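Local coordinates for protein p-nitrophenyl phosphatase (Pho2) (Archaeoglobus fulgidus, PDB 3QGM) that probably hydrolyses phosphate esters as a metal-dependent phosphatase of the haloacid dehalogenase superfamily, with a calcium ion bound here at its metal site, at residues Asp212-Asp217 with Gln243-His248; Gly225-Leu230 with Lys251-Phe256; Lys9-Asp14 with Asp206-Gly211; Ile26-Glu31 with Phe256-Asp261; Phe45-Ser50 with Ile73-Tyr78. One frame throughout, in Å; residues are numbered along the deposited sequence. Where two conformers were deposited one is given.

Contact 1 of 5, residues Asp212-Asp217 with Gln243-His248; sequences DQIDVD and QMIERH. With CA (calcium ion), chain E.
Ile214 and Asp215 meet the helix segment 243-248, and the chain reaches them straight from the calcium site. Asp212 OD1 binds calcium at 2.3 Å, while its OD2 takes a hydrogen bond from water 1, another ligand of the ion. Gln213 is the N-cap of the next helix; its backbone N donates to the anti lone pair of Asp217 OD2 at 3.0 Å, and its NE2 reaches metal-bound water 2. Ile214 spreads over the partner helix: CG2 lies 3.9 Å from His248 CB, CD1 4.1 Å from Ile245 CG1, and CG1 faces CB of Met244, a selenomethionine. Asp215 then lays CB over one face of the His248 imidazole, 3.5 Å from the ring centroid. With chi1 at 63°, its CG sits between the backbone N and carbonyl carbon, which brings the carboxylate over the ring, stacked with the planes 12° apart. Arg247 CG covers the opposite face, so the imidazole is sandwiched. Replacing His248 by an alanine would probably leave the Asp215 CB and carboxylate without the surface they rest on and open a gap beside Ile214 CG2. The contact sets the start of helix 214-224 against the end of helix 241-248 near the molecular surface, with Leu250 beyond that end also touching Ile214.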
# COMPACT_ATOMS: atom_id res chain seq x y z
N ASP A 212 23.91 -10.58 -3.62
CA ASP A 212 23.73 -11.09 -2.27
C ASP A 212 22.32 -11.55 -2.00
O ASP A 212 22.09 -12.05 -0.93
CB ASP A 212 24.18 -10.07 -1.20
CG ASP A 212 23.24 -8.87 -1.08
OD1 ASP A 212 22.64 -8.45 -2.09
OD2 ASP A 212 23.14 -8.31 0.03
N GLN A 213 21.40 -11.37 -2.95
CA GLN A 213 19.98 -11.76 -2.82
C GLN A 213 19.51 -12.71 -3.92
O GLN A 213 19.55 -12.39 -5.13
CB GLN A 213 19.09 -10.52 -2.80
CG GLN A 213 19.30 -9.64 -1.59
CD GLN A 213 18.27 -8.51 -1.52
OE1 GLN A 213 17.38 -8.54 -0.69
NE2 GLN A 213 18.43 -7.50 -2.35
N ILE A 214 18.99 -13.86 -3.50
CA ILE A 214 18.50 -14.88 -4.44
C ILE A 214 17.33 -14.36 -5.23
O ILE A 214 17.30 -14.45 -6.46
CB ILE A 214 18.07 -16.09 -3.72
CG1 ILE A 214 19.26 -16.63 -2.92
CG2 ILE A 214 17.41 -17.15 -4.73
CD1 ILE A 214 19.82 -17.92 -3.38
N ASP A 215 16.38 -13.77 -4.54
CA ASP A 215 15.17 -13.23 -5.18
C ASP A 215 15.37 -11.93 -5.93
O ASP A 215 14.46 -11.47 -6.57
CB ASP A 215 14.09 -12.97 -4.13
CG ASP A 215 14.48 -11.94 -3.12
OD1 ASP A 215 13.60 -11.17 -2.72
OD2 ASP A 215 15.64 -11.92 -2.70
N VAL A 216 16.55 -11.33 -5.84
CA VAL A 216 16.81 -10.14 -6.62
C VAL A 216 17.87 -10.46 -7.68
O VAL A 216 17.62 -10.41 -8.89
CB VAL A 216 17.23 -8.99 -5.67
CG1 VAL A 216 17.67 -7.76 -6.44
CG2 VAL A 216 16.02 -8.67 -4.68
N ASP A 217 19.04 -10.79 -7.20
CA ASP A 217 20.21 -10.92 -8.06
C ASP A 217 20.21 -12.23 -8.84
O ASP A 217 20.45 -12.23 -10.04
CB ASP A 217 21.46 -10.80 -7.22
CG ASP A 217 21.48 -9.48 -6.47
OD1 ASP A 217 21.58 -8.47 -7.20
OD2 ASP A 217 21.28 -9.47 -5.22
N GLN A 243 17.53 -21.83 3.52
CA GLN A 243 16.23 -21.24 3.76
C GLN A 243 15.84 -20.29 2.61
O GLN A 243 14.69 -20.28 2.15
CB GLN A 243 16.28 -20.46 5.07
CG GLN A 243 16.67 -21.25 6.34
CD GLN A 243 17.84 -22.26 6.22
OE1 GLN A 243 18.96 -21.90 5.83
NE2 GLN A 243 17.59 -23.52 6.62
N MSE A 244 16.81 -19.50 2.14
CA MSE A 244 16.57 -18.58 1.04
C MSE A 244 16.32 -19.32 -0.28
O MSE A 244 15.43 -18.95 -1.07
CB MSE A 244 17.77 -17.65 0.90
CG MSE A 244 17.91 -16.62 2.04
SE MSE A 244 16.29 -15.54 2.30
CE MSE A 244 17.00 -14.34 3.68
N ILE A 245 17.11 -20.37 -0.54
CA ILE A 245 16.89 -21.23 -1.71
C ILE A 245 15.42 -21.77 -1.70
O ILE A 245 14.69 -21.65 -2.70
CB ILE A 245 17.95 -22.38 -1.78
CG1 ILE A 245 19.31 -21.79 -2.22
CG2 ILE A 245 17.50 -23.51 -2.73
CD1 ILE A 245 20.52 -22.66 -1.92
N GLU A 246 14.98 -22.29 -0.55
CA GLU A 246 13.61 -22.84 -0.42
C GLU A 246 12.59 -21.72 -0.56
O GLU A 246 11.67 -21.82 -1.34
CB GLU A 246 13.40 -23.55 0.93
CG GLU A 246 13.47 -25.07 0.91
CD GLU A 246 12.24 -25.75 0.25
OE1 GLU A 246 12.37 -26.94 -0.13
OE2 GLU A 246 11.16 -25.10 0.09
N ARG A 247 12.79 -20.66 0.22
CA ARG A 247 11.94 -19.48 0.18
C ARG A 247 11.68 -18.98 -1.26
O ARG A 247 10.53 -18.76 -1.66
CB ARG A 247 12.61 -18.39 1.02
CG ARG A 247 11.95 -17.02 1.04
CD ARG A 247 10.94 -16.87 2.16
NE ARG A 247 11.51 -17.15 3.48
CZ ARG A 247 12.30 -16.32 4.16
NH1 ARG A 247 12.74 -16.67 5.37
NH2 ARG A 247 12.68 -15.15 3.64
N HIS A 248 12.74 -18.82 -2.04
CA HIS A 248 12.58 -18.17 -3.33
C HIS A 248 12.44 -19.15 -4.51
O HIS A 248 12.05 -18.74 -5.61
CB HIS A 248 13.68 -17.14 -3.50
CG HIS A 248 13.74 -16.15 -2.37
ND1 HIS A 248 12.71 -15.27 -2.09
CD2 HIS A 248 14.71 -15.90 -1.45
CE1 HIS A 248 13.05 -14.52 -1.06
NE2 HIS A 248 14.26 -14.88 -0.65
CA CA E . 22.38 -6.32 -2.82
O HOH W 1 21.65 -6.23 -0.49
O HOH W 2 20.74 -7.05 -3.98
O HOH W 3 21.21 -4.28 -2.83

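Contact 2 of 5, residues Gly225-Leu230 with Lys251-Phe256; sequences GAETVL and KPDYVF
Thr228 and Asp253 grip each other reciprocally. Thr228 OG1 accepts from Asp253 N at 3.0 Å, and Thr228 N donates to Asp253 OD2 at 2.9 Å, arriving on the anti side and 23° out of the carboxylate plane. Chi1 of 54° swings OG1 to the Asp253 backbone, and water 4 bridges OG1 and OD2. A valine in place of Thr228 would probably leave the Asp253 amide and water 4 without their hydroxyl partner. Beside this pair, the Glu227 carboxylate comes to the edge of the Tyr254 ring with the planes 57° apart; its OE2 takes only a weak bond from Tyr254 OH, whereas OE1 forms a salt bridge with Lys8. Val229 points CG1 at the edge of the Phe256 ring, in its plane and 3.8 Å from CD2. Turned to the other side of the sheet, Leu230 sets CB against Pro252 CB at 3.9 Å. Between these layers the backbones pair in parallel, Leu230 N reaching Tyr254 O at 2.8 Å and Leu230 O accepting from Phe256 N. Strand 227-231, helix 241-248 and strand 254-256 form a beta-alpha-beta unit, which finishes one edge of the parallel Rossmann-like sheet of the HAD fold.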
# COMPACT_ATOMS: atom_id res chain seq x y z
N GLY A 225 19.27 -15.20 -18.89
CA GLY A 225 20.02 -16.38 -19.29
C GLY A 225 21.51 -16.26 -19.01
O GLY A 225 22.31 -16.83 -19.72
N ALA A 226 21.87 -15.51 -17.96
CA ALA A 226 23.26 -15.42 -17.51
C ALA A 226 23.47 -16.25 -16.26
O ALA A 226 22.60 -16.29 -15.37
CB ALA A 226 23.61 -13.96 -17.21
N GLU A 227 24.66 -16.83 -16.14
CA GLU A 227 25.04 -17.61 -14.96
C GLU A 227 25.04 -16.69 -13.76
O GLU A 227 25.33 -15.51 -13.89
CB GLU A 227 26.44 -18.23 -15.11
CG GLU A 227 26.54 -19.30 -16.16
CD GLU A 227 27.85 -20.08 -16.04
OE1 GLU A 227 28.82 -19.68 -16.69
OE2 GLU A 227 27.91 -21.04 -15.25
N THR A 228 24.73 -17.26 -12.61
CA THR A 228 24.50 -16.49 -11.41
C THR A 228 25.45 -16.96 -10.31
O THR A 228 25.75 -18.18 -10.17
CB THR A 228 23.04 -16.69 -10.91
OG1 THR A 228 22.79 -18.10 -10.77
CG2 THR A 228 22.02 -16.05 -11.88
N VAL A 229 25.92 -15.97 -9.56
CA VAL A 229 26.84 -16.17 -8.43
C VAL A 229 26.27 -15.47 -7.20
O VAL A 229 26.01 -14.27 -7.22
CB VAL A 229 28.24 -15.54 -8.67
CG1 VAL A 229 29.06 -15.69 -7.41
CG2 VAL A 229 28.99 -16.19 -9.90
N LEU A 230 26.10 -16.22 -6.13
CA LEU A 230 25.66 -15.63 -4.88
C LEU A 230 26.85 -15.52 -3.93
O LEU A 230 27.61 -16.48 -3.72
CB LEU A 230 24.55 -16.48 -4.23
CG LEU A 230 23.99 -15.90 -2.93
CD1 LEU A 230 23.02 -14.73 -3.19
CD2 LEU A 230 23.26 -16.99 -2.17
N LYS A 251 18.07 -21.40 -7.29
CA LYS A 251 19.42 -21.75 -6.89
C LYS A 251 20.38 -20.97 -7.75
O LYS A 251 20.18 -20.91 -8.97
CB LYS A 251 19.72 -23.23 -7.14
CG LYS A 251 19.19 -24.19 -6.10
CD LYS A 251 20.07 -25.45 -6.02
CE LYS A 251 20.35 -26.07 -7.38
NZ LYS A 251 21.82 -26.31 -7.58
N PRO A 252 21.44 -20.42 -7.13
CA PRO A 252 22.52 -19.83 -7.92
C PRO A 252 23.38 -20.94 -8.56
O PRO A 252 23.37 -22.04 -8.08
CB PRO A 252 23.33 -19.05 -6.87
CG PRO A 252 23.17 -19.85 -5.60
CD PRO A 252 21.76 -20.48 -5.69
N ASP A 253 24.07 -20.63 -9.65
CA ASP A 253 25.05 -21.55 -10.22
C ASP A 253 26.27 -21.75 -9.29
O ASP A 253 26.84 -22.85 -9.25
CB ASP A 253 25.48 -21.06 -11.60
CG ASP A 253 24.33 -21.02 -12.57
OD1 ASP A 253 23.58 -22.01 -12.65
OD2 ASP A 253 24.13 -20.00 -13.23
N TYR A 254 26.67 -20.69 -8.57
CA TYR A 254 27.80 -20.73 -7.64
C TYR A 254 27.52 -19.95 -6.34
O TYR A 254 26.81 -18.97 -6.35
CB TYR A 254 29.04 -20.13 -8.31
CG TYR A 254 29.38 -20.71 -9.64
CD1 TYR A 254 30.21 -21.82 -9.75
CD2 TYR A 254 28.89 -20.14 -10.82
CE1 TYR A 254 30.54 -22.37 -10.98
CE2 TYR A 254 29.21 -20.67 -12.05
CZ TYR A 254 30.03 -21.78 -12.13
OH TYR A 254 30.35 -22.32 -13.35
N VAL A 255 28.09 -20.40 -5.23
CA VAL A 255 28.05 -19.66 -3.98
C VAL A 255 29.48 -19.46 -3.50
O VAL A 255 30.25 -20.40 -3.49
CB VAL A 255 27.30 -20.44 -2.90
CG1 VAL A 255 27.18 -19.59 -1.61
CG2 VAL A 255 25.93 -20.88 -3.40
N PHE A 256 29.81 -18.23 -3.11
CA PHE A 256 31.12 -17.90 -2.56
C PHE A 256 30.91 -17.03 -1.35
O PHE A 256 29.93 -16.29 -1.27
CB PHE A 256 31.99 -17.15 -3.56
CG PHE A 256 32.46 -17.96 -4.69
CD1 PHE A 256 33.47 -18.91 -4.49
CD2 PHE A 256 31.90 -17.81 -5.94
CE1 PHE A 256 33.90 -19.69 -5.53
CE2 PHE A 256 32.33 -18.57 -6.99
CZ PHE A 256 33.32 -19.53 -6.79
O HOH W 4 21.48 -19.19 -12.83

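Contact 3 of 5, residues Lys9-Asp14 with Asp206-Gly211; sequences KGYIID and DVAVVG. With CA (calcium ion), chain E.
Ile12 lies across from Val207 and Val209 on one face of two parallel strands. Its CG1 stands beside the backbone N (chi1 -68°) and the chain runs on extended, which brings CG1 to 3.8 Å from Val207 CG1 while CB rests against Val209 CG2. On the other face, the Tyr11 ring meets Ala208 CB obliquely, with CE1 4.0 Å away, and takes Val210 CG2 at its edge; the hydroxyl is held by Pro6 O and Lys8 N. At the start of the pair, Lys9 stretches alongside Asp206, its CD 3.8 Å from Asp206 CG, but NZ stays 4.4 Å from OD2, beyond a salt bridge. Asp14, at the carboxyl end of this central strand as in the HAD fold, is probably the first aspartate of the DxDx(T/V) motif. Its CG is anti to the backbone N (chi1 166°), carrying the carboxylate forward so that OD1 and OD2 both bind calcium, at 2.6 and 2.4 Å. Backbone bonds run between, Val210 N to Ile12 O being 2.8 Å. These middle strands of the sheet are flanked by 42-47 and 227-231; helix 190-200 covers Ile12 and Val209, and Met262 of helix 259-264 packs on Tyr11 and Val210.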
# COMPACT_ATOMS: atom_id res chain seq x y z
N LYS A 9 33.61 -13.14 -19.75
CA LYS A 9 34.09 -11.87 -20.29
C LYS A 9 33.67 -10.70 -19.40
O LYS A 9 34.43 -9.76 -19.19
CB LYS A 9 33.58 -11.65 -21.73
CG LYS A 9 34.43 -12.40 -22.75
CD LYS A 9 33.84 -12.43 -24.17
CE LYS A 9 34.58 -13.53 -25.03
NZ LYS A 9 34.31 -13.39 -26.49
N GLY A 10 32.45 -10.77 -18.88
CA GLY A 10 31.90 -9.69 -18.05
C GLY A 10 31.11 -10.10 -16.83
O GLY A 10 30.64 -11.23 -16.71
N TYR A 11 30.95 -9.13 -15.94
CA TYR A 11 30.30 -9.34 -14.64
C TYR A 11 29.34 -8.18 -14.37
O TYR A 11 29.71 -7.02 -14.46
CB TYR A 11 31.35 -9.44 -13.54
CG TYR A 11 32.19 -10.67 -13.73
CD1 TYR A 11 31.82 -11.88 -13.12
CD2 TYR A 11 33.28 -10.67 -14.57
CE1 TYR A 11 32.54 -13.02 -13.33
CE2 TYR A 11 34.01 -11.85 -14.79
CZ TYR A 11 33.63 -13.01 -14.17
OH TYR A 11 34.34 -14.19 -14.38
N ILE A 12 28.10 -8.51 -14.07
CA ILE A 12 27.10 -7.56 -13.62
C ILE A 12 27.11 -7.73 -12.11
O ILE A 12 26.73 -8.80 -11.60
CB ILE A 12 25.72 -7.88 -14.18
CG1 ILE A 12 25.77 -7.61 -15.69
CG2 ILE A 12 24.64 -7.00 -13.47
CD1 ILE A 12 24.47 -7.89 -16.46
N ILE A 13 27.59 -6.69 -11.42
CA ILE A 13 27.85 -6.76 -9.97
C ILE A 13 26.90 -5.87 -9.16
O ILE A 13 26.82 -4.66 -9.33
CB ILE A 13 29.32 -6.54 -9.62
CG1 ILE A 13 30.21 -7.52 -10.41
CG2 ILE A 13 29.54 -6.77 -8.14
CD1 ILE A 13 31.73 -7.35 -10.14
N ASP A 14 26.11 -6.51 -8.32
CA ASP A 14 25.33 -5.79 -7.27
C ASP A 14 26.34 -5.05 -6.36
O ASP A 14 27.41 -5.59 -6.05
CB ASP A 14 24.49 -6.84 -6.56
CG ASP A 14 23.86 -6.40 -5.24
OD1 ASP A 14 23.34 -5.27 -5.03
OD2 ASP A 14 23.86 -7.31 -4.39
N ASP A 206 28.24 -14.86 -21.96
CA ASP A 206 29.57 -14.43 -21.54
C ASP A 206 29.53 -13.54 -20.31
O ASP A 206 30.51 -12.85 -20.02
CB ASP A 206 30.25 -13.66 -22.67
CG ASP A 206 30.68 -14.54 -23.79
OD1 ASP A 206 31.42 -15.52 -23.53
OD2 ASP A 206 30.29 -14.25 -24.93
N VAL A 207 28.42 -13.54 -19.58
CA VAL A 207 28.31 -12.70 -18.41
C VAL A 207 27.84 -13.51 -17.18
O VAL A 207 27.08 -14.48 -17.30
CB VAL A 207 27.38 -11.50 -18.70
CG1 VAL A 207 27.19 -10.64 -17.44
CG2 VAL A 207 27.93 -10.63 -19.83
N ALA A 208 28.36 -13.15 -16.00
CA ALA A 208 27.82 -13.67 -14.74
C ALA A 208 27.26 -12.52 -13.90
O ALA A 208 27.79 -11.43 -13.91
CB ALA A 208 28.87 -14.48 -13.95
N VAL A 209 26.17 -12.79 -13.20
CA VAL A 209 25.46 -11.79 -12.40
C VAL A 209 25.75 -12.13 -10.94
O VAL A 209 25.49 -13.25 -10.50
CB VAL A 209 23.98 -11.82 -12.75
CG1 VAL A 209 23.09 -10.92 -11.76
CG2 VAL A 209 23.80 -11.42 -14.20
N VAL A 210 26.34 -11.20 -10.20
CA VAL A 210 26.81 -11.47 -8.85
C VAL A 210 26.02 -10.59 -7.93
O VAL A 210 25.81 -9.40 -8.24
CB VAL A 210 28.29 -11.06 -8.66
CG1 VAL A 210 28.74 -11.37 -7.21
CG2 VAL A 210 29.22 -11.77 -9.67
N GLY A 211 25.62 -11.16 -6.80
CA GLY A 211 24.84 -10.47 -5.82
C GLY A 211 24.64 -11.21 -4.53
O GLY A 211 25.14 -12.34 -4.34
CA CA E . 22.38 -6.32 -2.82
O HOH W 1 21.65 -6.23 -0.49
O HOH W 3 21.21 -4.28 -2.83
O HOH W 2 20.74 -7.05 -3.98

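Contact 4 of 5, residues Ile26-Glu31 with Phe256-Asp261; sequences IPEGVE and FNSLKD
Two helices meet here by their first turns, the backbones approaching to 5.2 Å between the Gly29 and Leu259 CA atoms, with one weak hydrogen bond from Lys260 N to Glu28 O. Helix 27-38, with Ile26 at its N-cap position, thus abuts helix 259-264, with Ser258 at its N-cap position, on the flank of the HAD-type alpha/beta fold. Lys260 CB lies directly against Glu28 O at 3.2 Å. Around this approach, Ser258 OG touches Glu28 CB at 3.6 Å. The Leu259 chain leaves with CG anti to its own N (chi1 -177°) and brings CD2 to 3.6 Å from Gly29 O. Glu31 and Lys260 run side by side and point the same way, the carboxylate lying against Lys260 CD, with OE1 3.7 Å away; its charge is paired instead with Lys35. Lys260 bends at its far end, leading NZ back to Asp261 OD1, a 2.7 Å salt bridge in which NZ meets OD1 on the syn side, 30° out of the carboxylate plane.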
# COMPACT_ATOMS: atom_id res chain seq x y z
N ILE A 26 33.08 -3.19 1.78
CA ILE A 26 33.36 -4.57 2.22
C ILE A 26 34.74 -4.83 1.64
O ILE A 26 34.89 -4.85 0.43
CB ILE A 26 32.33 -5.62 1.59
CG1 ILE A 26 30.88 -5.22 1.82
CG2 ILE A 26 32.60 -7.07 2.04
CD1 ILE A 26 30.58 -4.66 3.14
N PRO A 27 35.78 -4.95 2.49
CA PRO A 27 37.11 -4.97 1.91
C PRO A 27 37.29 -6.12 0.93
O PRO A 27 37.95 -5.96 -0.09
CB PRO A 27 38.04 -5.17 3.13
CG PRO A 27 37.25 -4.88 4.32
CD PRO A 27 35.80 -5.03 3.97
N GLU A 28 36.71 -7.29 1.22
CA GLU A 28 36.85 -8.46 0.35
C GLU A 28 36.16 -8.24 -1.00
O GLU A 28 36.59 -8.78 -2.03
CB GLU A 28 36.28 -9.70 1.03
CG GLU A 28 36.82 -9.97 2.42
CD GLU A 28 35.85 -9.55 3.55
OE1 GLU A 28 35.38 -8.39 3.57
OE2 GLU A 28 35.59 -10.41 4.42
N GLY A 29 35.08 -7.45 -0.99
CA GLY A 29 34.42 -7.02 -2.23
C GLY A 29 35.22 -6.01 -3.06
O GLY A 29 35.33 -6.12 -4.29
N VAL A 30 35.80 -5.01 -2.39
CA VAL A 30 36.69 -4.07 -3.05
C VAL A 30 37.86 -4.79 -3.69
O VAL A 30 38.15 -4.59 -4.87
CB VAL A 30 37.20 -2.95 -2.06
CG1 VAL A 30 38.43 -2.24 -2.62
CG2 VAL A 30 36.08 -1.94 -1.74
N GLU A 31 38.55 -5.62 -2.90
CA GLU A 31 39.66 -6.41 -3.39
C GLU A 31 39.25 -7.18 -4.66
O GLU A 31 39.94 -7.18 -5.67
CB GLU A 31 40.08 -7.43 -2.32
CG GLU A 31 40.93 -6.95 -1.09
CD GLU A 31 41.17 -8.12 -0.07
OE1 GLU A 31 42.10 -8.94 -0.34
OE2 GLU A 31 40.43 -8.23 0.97
N PHE A 256 29.81 -18.23 -3.11
CA PHE A 256 31.12 -17.90 -2.56
C PHE A 256 30.91 -17.03 -1.35
O PHE A 256 29.93 -16.29 -1.27
CB PHE A 256 31.99 -17.15 -3.56
CG PHE A 256 32.46 -17.96 -4.69
CD1 PHE A 256 33.47 -18.91 -4.49
CD2 PHE A 256 31.90 -17.81 -5.94
CE1 PHE A 256 33.90 -19.69 -5.53
CE2 PHE A 256 32.33 -18.57 -6.99
CZ PHE A 256 33.32 -19.53 -6.79
N ASN A 257 31.85 -17.09 -0.42
CA ASN A 257 31.78 -16.28 0.77
C ASN A 257 31.79 -14.79 0.39
O ASN A 257 31.00 -14.03 0.89
CB ASN A 257 32.94 -16.63 1.74
CG ASN A 257 32.61 -17.84 2.62
OD1 ASN A 257 31.45 -18.05 2.99
ND2 ASN A 257 33.62 -18.60 3.00
N SER A 258 32.69 -14.42 -0.51
CA SER A 258 32.79 -13.04 -0.95
C SER A 258 33.26 -13.00 -2.40
O SER A 258 33.69 -14.01 -2.95
CB SER A 258 33.81 -12.29 -0.08
OG SER A 258 35.09 -12.80 -0.34
N LEU A 259 33.22 -11.80 -3.00
CA LEU A 259 33.67 -11.65 -4.38
C LEU A 259 35.17 -12.02 -4.53
O LEU A 259 35.60 -12.58 -5.56
CB LEU A 259 33.40 -10.21 -4.85
CG LEU A 259 33.76 -9.89 -6.29
CD1 LEU A 259 32.84 -10.67 -7.22
CD2 LEU A 259 33.61 -8.37 -6.46
N LYS A 260 35.96 -11.69 -3.50
CA LYS A 260 37.38 -12.06 -3.48
C LYS A 260 37.52 -13.55 -3.74
O LYS A 260 38.26 -13.96 -4.63
CB LYS A 260 38.02 -11.68 -2.13
CG LYS A 260 39.31 -12.41 -1.77
CD LYS A 260 39.85 -11.92 -0.42
CE LYS A 260 40.43 -13.06 0.41
NZ LYS A 260 39.39 -14.13 0.75
N ASP A 261 36.77 -14.35 -2.99
CA ASP A 261 36.83 -15.79 -3.13
C ASP A 261 36.38 -16.27 -4.52
O ASP A 261 36.99 -17.20 -5.09
CB ASP A 261 36.01 -16.48 -2.04
CG ASP A 261 36.53 -16.19 -0.62
OD1 ASP A 261 37.75 -15.97 -0.42
OD2 ASP A 261 35.71 -16.18 0.31

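Contact 5 of 5, residues Phe45-Ser50 with Ile73-Tyr78; sequences FVSNNS and ILVATY
Leu74 O is met by two groups of the neighbouring strand: Ser47 N donates to it at 3.0 Å, tilted 17° from the carbonyl plane, and Val46 CA lies 3.2 Å from Leu74 O in a CA-H...O contact. One step back, Leu74 N donates to Phe45 O at 2.8 Å, almost straight along the carbonyl. These bonds join strands 42-47 and 73-75 in parallel, strand 73-75 being an outermost strand of the sheet. Val46 and Leu74 lie side by side on one face, CG2 of the valine 4.1 Å from CB of the leucine, and on the other face Phe45 meets Ile73 CD1 obliquely; helix 190-200 covers the first pair and helix 54-63 the second. At the strand end, Ser47 turns OG anti to its backbone N (chi1 168°), where it accepts from Asn49 N at 3.0 Å: an ST turn. The turn sets Asn49 CB 3.5 Å from Val75 CG2. Asn49 OD1 and Thr77 OG1 both bond to the backbone of Arg52, while Asn48 is held by Asp153 and Lys187. The side chain of Ser47, about 6 Å from that of Asp14, probably fills the place of the Ser/Thr at the end of the second sheet strand (motif II) of HAD phosphatases. The ST turn and the asparagine bonds fix the course of the chain after Ser47, which would keep this serine near the metal-binding aspartates.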
# COMPACT_ATOMS: atom_id res chain seq x y z
N PHE A 45 28.41 -2.20 -12.54
CA PHE A 45 27.81 -2.22 -11.21
C PHE A 45 26.32 -1.86 -11.35
O PHE A 45 25.98 -0.87 -12.01
CB PHE A 45 28.52 -1.24 -10.30
CG PHE A 45 29.97 -1.56 -10.08
CD1 PHE A 45 30.96 -0.89 -10.80
CD2 PHE A 45 30.37 -2.53 -9.16
CE1 PHE A 45 32.31 -1.20 -10.63
CE2 PHE A 45 31.72 -2.84 -8.97
CZ PHE A 45 32.69 -2.17 -9.71
N VAL A 46 25.43 -2.68 -10.81
CA VAL A 46 23.99 -2.46 -11.04
C VAL A 46 23.30 -2.37 -9.70
O VAL A 46 23.46 -3.26 -8.87
CB VAL A 46 23.35 -3.55 -11.93
CG1 VAL A 46 21.83 -3.39 -12.01
CG2 VAL A 46 23.91 -3.52 -13.37
N SER A 47 22.54 -1.31 -9.46
CA SER A 47 21.88 -1.10 -8.18
C SER A 47 20.46 -0.64 -8.37
O SER A 47 20.17 0.12 -9.26
CB SER A 47 22.59 -0.01 -7.39
OG SER A 47 21.82 0.38 -6.28
N ASN A 48 19.58 -1.14 -7.48
CA ASN A 48 18.19 -0.76 -7.50
C ASN A 48 17.92 0.51 -6.75
O ASN A 48 16.77 0.88 -6.61
CB ASN A 48 17.34 -1.88 -6.88
CG ASN A 48 16.96 -2.93 -7.89
OD1 ASN A 48 17.41 -2.90 -9.03
ND2 ASN A 48 16.05 -3.85 -7.49
N ASN A 49 18.97 1.15 -6.25
CA ASN A 49 18.83 2.41 -5.51
C ASN A 49 17.83 3.31 -6.19
O ASN A 49 17.98 3.66 -7.38
CB ASN A 49 20.17 3.16 -5.38
CG ASN A 49 20.13 4.26 -4.34
OD1 ASN A 49 19.36 5.19 -4.45
ND2 ASN A 49 20.97 4.16 -3.31
N SER A 50 16.82 3.71 -5.44
CA SER A 50 15.69 4.47 -5.95
C SER A 50 15.81 6.00 -5.79
O SER A 50 15.05 6.77 -6.38
CB SER A 50 14.45 4.00 -5.16
OG SER A 50 13.30 4.71 -5.52
N ILE A 73 28.42 2.18 -14.23
CA ILE A 73 27.43 2.27 -13.13
C ILE A 73 26.03 2.34 -13.74
O ILE A 73 25.77 3.24 -14.53
CB ILE A 73 27.54 3.59 -12.28
CG1 ILE A 73 28.95 3.90 -11.78
CG2 ILE A 73 26.61 3.52 -11.08
CD1 ILE A 73 29.38 3.02 -10.68
N LEU A 74 25.16 1.42 -13.37
CA LEU A 74 23.77 1.44 -13.80
C LEU A 74 22.90 1.39 -12.56
O LEU A 74 22.76 0.31 -11.93
CB LEU A 74 23.47 0.27 -14.75
CG LEU A 74 22.12 0.26 -15.52
CD1 LEU A 74 21.91 1.51 -16.40
CD2 LEU A 74 22.03 -0.98 -16.34
N VAL A 75 22.31 2.54 -12.21
CA VAL A 75 21.45 2.63 -11.04
C VAL A 75 20.01 2.92 -11.50
O VAL A 75 19.79 3.49 -12.58
CB VAL A 75 21.99 3.67 -10.02
CG1 VAL A 75 21.99 5.14 -10.63
CG2 VAL A 75 21.23 3.55 -8.66
N ALA A 76 19.06 2.45 -10.70
CA ALA A 76 17.68 2.41 -11.12
C ALA A 76 17.17 3.81 -11.41
O ALA A 76 16.34 3.97 -12.26
CB ALA A 76 16.78 1.71 -10.02
N THR A 77 17.65 4.81 -10.70
CA THR A 77 17.16 6.17 -10.94
C THR A 77 17.53 6.58 -12.38
O THR A 77 16.67 7.00 -13.19
CB THR A 77 17.78 7.18 -9.97
OG1 THR A 77 19.21 7.05 -9.99
CG2 THR A 77 17.23 6.98 -8.49
N TYR A 78 18.80 6.39 -12.72
CA TYR A 78 19.26 6.70 -14.11
C TYR A 78 18.59 5.77 -15.15
O TYR A 78 18.20 6.23 -16.25
CB TYR A 78 20.79 6.58 -14.14
CG TYR A 78 21.47 6.58 -15.48
CD1 TYR A 78 21.90 7.77 -16.02
CD2 TYR A 78 21.70 5.40 -16.20
CE1 TYR A 78 22.56 7.84 -17.24
CE2 TYR A 78 22.36 5.44 -17.49
CZ TYR A 78 22.78 6.69 -17.97
OH TYR A 78 23.44 6.86 -19.17

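In the fold
Contacts 2, 3 and 5 are alternate pairings across one six-stranded parallel sheet. Contact 3 is central: Val229 N bonds to Val209 O at 2.9 Å on the side of contact 2, and Val46 N to Ile13 O at 2.8 Å on the side of contact 5. Contacts 1 and 3 share the calcium ion, with Asp212 OD1 and Asp14 OD2 2.9 Å apart and Asp16 completing the protein ligands. Contact 1 also touches contact 2, where Leu230 CD2 packs against Ile214 CD1. Contact 4 lies on the flank, joining contact 3 through Leu259 and Val210, with the Leu259 side chain about 12 Å from the calcium.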